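Local coordinates for branched-chain-amino-acid aminotransferase (Pseudomonas sp. UW4, PDB 6JIF), which catalyses the reversible, pyridoxal-5'-phosphate-dependent transfer of amino groups between branched-chain amino acids and 2-oxoacids, at residues B[177-189]-B[306-318]. Numbering follows the deposited sequence.
Sequences YFKGGLTPHNFQI and AAVITPIGGIDYN
F187 and I315 sit in register on two parallel strands, 185-189 and 308-317, of the mixed sheet in this class IV (branched-chain type) aminotransferase fold. The pairing rests on a ladder of backbone hydrogen bonds: H185 N to P311 O, G313 N to H185 O, F187 N to G314 O, D316 N to F187 O (2.8 Å) and I189 N to D316 O. The tight part lies around the buried F187 ring, whose CE1 comes to 3.6 Å from I312 CG1 and whose edge meets T310 CG2. With its CG anti to the carbonyl carbon (chi1 -54°), H185 crosses T310 at about a right angle, CD2 reaching 3.4 Å from T310 CG2. The F178 ring presents its edge to T310 OG1 (CE1 to OG1 3.4 Å), one face against H185 CE1. At the exposed Y177 end packing thins: a water accepts from Y177 N and donates to A306 O, whose side chain is about 7 Å from the bound cofactor. On the sheet face opposite F187 and I315, Q188 NE2 gives D316 OD2 a nearly straight hydrogen bond (3.2 Å, 167°). Replacing Q188 by an alanine would probably leave the D316 carboxylate without this amide donor. NE2 meets OD2 on its anti side, amide and carboxylate planes 35° apart.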
loop_
_atom_site.group_PDB
_atom_site.type_symbol
_atom_site.label_atom_id
_atom_site.label_comp_id
_atom_site.label_asym_id
_atom_site.label_seq_id
_atom_site.Cartn_x
_atom_site.Cartn_y
_atom_site.Cartn_z
ATOM N N TYR B 177 22.451 5.074 12.267
ATOM C CA TYR B 177 21.823 5.085 10.951
ATOM C C TYR B 177 22.690 5.865 9.962
ATOM O O TYR B 177 22.922 5.410 8.838
ATOM C CB TYR B 177 20.410 5.670 11.056
ATOM C CG TYR B 177 19.610 5.606 9.766
ATOM C CD1 TYR B 177 19.773 6.565 8.762
ATOM C CD2 TYR B 177 18.686 4.586 9.553
ATOM C CE1 TYR B 177 19.044 6.495 7.576
ATOM C CE2 TYR B 177 17.948 4.506 8.386
ATOM C CZ TYR B 177 18.130 5.459 7.394
ATOM O OH TYR B 177 17.403 5.370 6.224
ATOM N N PHE B 178 23.140 7.062 10.339
ATOM C CA PHE B 178 24.198 7.778 9.631
ATOM C C PHE B 178 25.510 7.566 10.374
ATOM O O PHE B 178 25.558 7.690 11.603
ATOM C CB PHE B 178 23.899 9.269 9.524
ATOM C CG PHE B 178 22.598 9.557 8.862
ATOM C CD1 PHE B 178 21.445 9.831 9.621
ATOM C CD2 PHE B 178 22.491 9.525 7.476
ATOM C CE1 PHE B 178 20.219 10.071 8.995
ATOM C CE2 PHE B 178 21.273 9.768 6.861
ATOM C CZ PHE B 178 20.144 10.045 7.624
ATOM N N LYS B 179 26.590 7.311 9.637
ATOM C CA LYS B 179 27.864 7.237 10.332
ATOM C C LYS B 179 28.484 8.632 10.441
ATOM O O LYS B 179 28.174 9.534 9.657
ATOM C CB LYS B 179 28.838 6.235 9.694
ATOM C CG LYS B 179 28.262 4.794 9.555
ATOM C CD LYS B 179 29.452 3.849 9.903
ATOM C CE LYS B 179 29.457 2.295 9.674
ATOM N NZ LYS B 179 29.322 1.630 8.334
ATOM N N GLY B 180 29.296 8.823 11.491
ATOM C CA GLY B 180 29.869 10.120 11.809
ATOM C C GLY B 180 29.216 10.825 12.985
ATOM O O GLY B 180 29.737 11.854 13.450
ATOM N N GLY B 181 28.112 10.284 13.487
ATOM C CA GLY B 181 27.345 10.859 14.570
ATOM C C GLY B 181 26.275 11.816 14.088
ATOM O O GLY B 181 25.784 11.688 12.962
ATOM N N LEU B 182 25.968 12.812 14.923
ATOM C CA LEU B 182 24.908 13.783 14.671
ATOM C C LEU B 182 25.471 14.890 13.816
ATOM O O LEU B 182 26.406 15.591 14.236
ATOM C CB LEU B 182 24.415 14.392 15.969
ATOM C CG LEU B 182 23.265 13.938 16.808
ATOM C CD1 LEU B 182 23.102 15.095 17.772
ATOM C CD2 LEU B 182 21.998 13.640 16.058
ATOM N N THR B 183 24.885 15.060 12.640
ATOM C CA THR B 183 25.345 16.064 11.707
ATOM C C THR B 183 24.122 16.544 10.972
ATOM O O THR B 183 23.119 15.815 10.928
ATOM C CB THR B 183 26.360 15.495 10.705
ATOM O OG1 THR B 183 27.010 16.583 10.064
ATOM C CG2 THR B 183 25.625 14.627 9.655
ATOM N N PRO B 184 24.121 17.774 10.461
ATOM C CA PRO B 184 22.950 18.223 9.680
ATOM C C PRO B 184 22.867 17.607 8.291
ATOM O O PRO B 184 23.867 17.430 7.595
ATOM C CB PRO B 184 23.160 19.737 9.537
ATOM C CG PRO B 184 24.282 20.094 10.520
ATOM C CD PRO B 184 25.096 18.854 10.713
ATOM N N HIS B 185 21.633 17.395 7.840
ATOM C CA HIS B 185 21.347 16.856 6.519
ATOM C C HIS B 185 20.342 17.769 5.873
ATOM O O HIS B 185 19.532 18.375 6.578
ATOM C CB HIS B 185 20.703 15.459 6.592
ATOM C CG HIS B 185 21.505 14.514 7.385
ATOM N ND1 HIS B 185 22.387 13.631 6.813
ATOM C CD2 HIS B 185 21.666 14.400 8.720
ATOM C CE1 HIS B 185 23.035 12.985 7.760
ATOM N NE2 HIS B 185 22.615 13.433 8.929
ATOM N N ASN B 186 20.383 17.835 4.539
ATOM C CA ASN B 186 19.445 18.637 3.742
ATOM C C ASN B 186 18.339 17.753 3.179
ATOM O O ASN B 186 18.608 16.620 2.759
ATOM C CB ASN B 186 20.133 19.379 2.594
ATOM C CG ASN B 186 21.163 20.366 3.112
ATOM O OD1 ASN B 186 21.043 20.870 4.217
ATOM N ND2 ASN B 186 22.195 20.641 2.310
ATOM N N PHE B 187 17.109 18.291 3.157
ATOM C CA PHE B 187 15.940 17.571 2.623
ATOM C C PHE B 187 15.227 18.461 1.624
ATOM O O PHE B 187 15.419 19.681 1.633
ATOM C CB PHE B 187 14.961 17.139 3.743
ATOM C CG PHE B 187 15.563 16.184 4.763
ATOM C CD1 PHE B 187 16.386 16.649 5.750
ATOM C CD2 PHE B 187 15.280 14.814 4.695
ATOM C CE1 PHE B 187 16.934 15.761 6.708
ATOM C CE2 PHE B 187 15.802 13.958 5.604
ATOM C CZ PHE B 187 16.655 14.439 6.631
ATOM N N GLN B 188 14.401 17.855 0.750
ATOM C CA GLN B 188 13.720 18.567 -0.334
ATOM C C GLN B 188 12.206 18.389 -0.251
ATOM O O GLN B 188 11.725 17.262 -0.135
ATOM C CB GLN B 188 14.178 18.047 -1.683
ATOM C CG GLN B 188 13.613 18.842 -2.843
ATOM C CD GLN B 188 14.016 18.260 -4.149
ATOM O OE1 GLN B 188 13.787 17.086 -4.437
ATOM N NE2 GLN B 188 14.662 19.087 -4.972
ATOM N N ILE B 189 11.456 19.482 -0.325
ATOM C CA ILE B 189 9.979 19.334 -0.384
ATOM C C ILE B 189 9.586 18.556 -1.626
ATOM O O ILE B 189 10.100 18.781 -2.718
ATOM C CB ILE B 189 9.285 20.709 -0.359
ATOM C CG1 ILE B 189 9.521 21.397 0.980
ATOM C CG2 ILE B 189 7.774 20.590 -0.665
ATOM C CD1 ILE B 189 9.278 20.549 2.232
ATOM N N ALA B 306 14.669 4.345 13.830
ATOM C CA ALA B 306 15.937 3.962 13.206
ATOM C C ALA B 306 16.982 5.066 13.333
ATOM O O ALA B 306 18.142 4.803 13.681
ATOM C CB ALA B 306 15.718 3.569 11.741
ATOM N N ALA B 307 16.599 6.304 13.078
ATOM C CA ALA B 307 17.571 7.388 13.077
ATOM C C ALA B 307 17.721 8.061 14.430
ATOM O O ALA B 307 18.767 8.656 14.697
ATOM C CB ALA B 307 17.136 8.428 12.056
ATOM N N VAL B 308 16.776 7.852 15.340
ATOM C CA VAL B 308 16.640 8.551 16.622
ATOM C C VAL B 308 16.321 10.019 16.319
ATOM O O VAL B 308 15.131 10.403 16.279
ATOM C CB VAL B 308 17.847 8.369 17.583
ATOM C CG1 VAL B 308 17.495 8.959 18.947
ATOM C CG2 VAL B 308 18.183 6.879 17.738
ATOM N N ILE B 309 17.343 10.831 16.021
ATOM C CA ILE B 309 17.112 12.194 15.559
ATOM C C ILE B 309 18.018 12.419 14.363
ATOM O O ILE B 309 19.209 12.128 14.437
ATOM C CB ILE B 309 17.396 13.241 16.649
ATOM C CG1 ILE B 309 16.327 13.146 17.727
ATOM C CG2 ILE B 309 17.391 14.680 16.048
ATOM C CD1 ILE B 309 16.452 14.216 18.767
ATOM N N THR B 310 17.455 12.929 13.255
ATOM C CA THR B 310 18.288 13.374 12.140
ATOM C C THR B 310 18.212 14.892 12.119
ATOM O O THR B 310 17.132 15.435 11.867
ATOM C CB THR B 310 17.775 12.787 10.827
ATOM O OG1 THR B 310 17.765 11.351 10.920
ATOM C CG2 THR B 310 18.643 13.248 9.658
ATOM N N PRO B 311 19.286 15.624 12.406
ATOM C CA PRO B 311 19.204 17.086 12.354
ATOM C C PRO B 311 19.017 17.560 10.914
ATOM O O PRO B 311 19.557 16.971 9.976
ATOM C CB PRO B 311 20.547 17.535 12.963
ATOM C CG PRO B 311 20.986 16.430 13.770
ATOM C CD PRO B 311 20.553 15.187 12.990
ATOM N N ILE B 312 18.166 18.573 10.735
ATOM C CA ILE B 312 17.936 19.151 9.419
ATOM C C ILE B 312 18.824 20.381 9.279
ATOM O O ILE B 312 18.735 21.316 10.083
ATOM C CB ILE B 312 16.468 19.508 9.183
ATOM C CG1 ILE B 312 15.663 18.204 9.100
ATOM C CG2 ILE B 312 16.353 20.346 7.903
ATOM C CD1 ILE B 312 14.218 18.400 9.369
ATOM N N GLY B 313 19.691 20.357 8.288
ATOM C CA GLY B 313 20.499 21.542 8.011
ATOM C C GLY B 313 19.639 22.516 7.212
ATOM O O GLY B 313 19.387 23.652 7.649
ATOM N N GLY B 314 19.050 22.050 6.129
ATOM C CA GLY B 314 18.255 22.951 5.306
ATOM C C GLY B 314 17.155 22.178 4.626
ATOM O O GLY B 314 17.279 20.976 4.389
ATOM N N ILE B 315 16.100 22.892 4.267
ATOM C CA ILE B 315 15.010 22.361 3.450
ATOM C C ILE B 315 14.988 23.124 2.135
ATOM O O ILE B 315 14.921 24.356 2.143
ATOM C CB ILE B 315 13.647 22.488 4.149
ATOM C CG1 ILE B 315 13.676 21.586 5.389
ATOM C CG2 ILE B 315 12.544 22.128 3.177
ATOM C CD1 ILE B 315 12.448 21.717 6.257
ATOM N N ASP B 316 15.018 22.391 1.026
ATOM C CA ASP B 316 14.906 22.991 -0.312
ATOM C C ASP B 316 13.430 23.046 -0.701
ATOM O O ASP B 316 12.731 22.025 -0.679
ATOM C CB ASP B 316 15.693 22.154 -1.310
ATOM C CG ASP B 316 15.637 22.694 -2.705
ATOM O OD1 ASP B 316 16.119 23.804 -2.878
ATOM O OD2 ASP B 316 15.140 22.000 -3.622
ATOM N N TYR B 317 12.965 24.241 -1.034
ATOM C CA TYR B 317 11.549 24.483 -1.354
ATOM C C TYR B 317 11.519 25.522 -2.478
ATOM O O TYR B 317 12.155 26.577 -2.359
ATOM C CB TYR B 317 10.814 25.012 -0.123
ATOM C CG TYR B 317 9.326 25.281 -0.343
ATOM C CD1 TYR B 317 8.548 24.336 -0.936
ATOM C CD2 TYR B 317 8.754 26.515 0.015
ATOM C CE1 TYR B 317 7.209 24.562 -1.174
ATOM C CE2 TYR B 317 7.401 26.751 -0.197
ATOM C CZ TYR B 317 6.653 25.779 -0.798
ATOM O OH TYR B 317 5.310 26.037 -1.010
ATOM N N ASN B 318 10.797 25.233 -3.558
ATOM C CA ASN B 318 10.809 26.136 -4.731
ATOM C C ASN B 318 12.249 26.512 -5.083
ATOM O O ASN B 318 12.552 27.674 -5.333
ATOM C CB ASN B 318 9.987 27.391 -4.478
ATOM C CG ASN B 318 8.521 27.099 -4.367
ATOM O OD1 ASN B 318 8.017 26.175 -5.014
ATOM N ND2 ASN B 318 7.828 27.849 -3.527
HETATM O O HOH W 1 21.112 5.839 14.663
#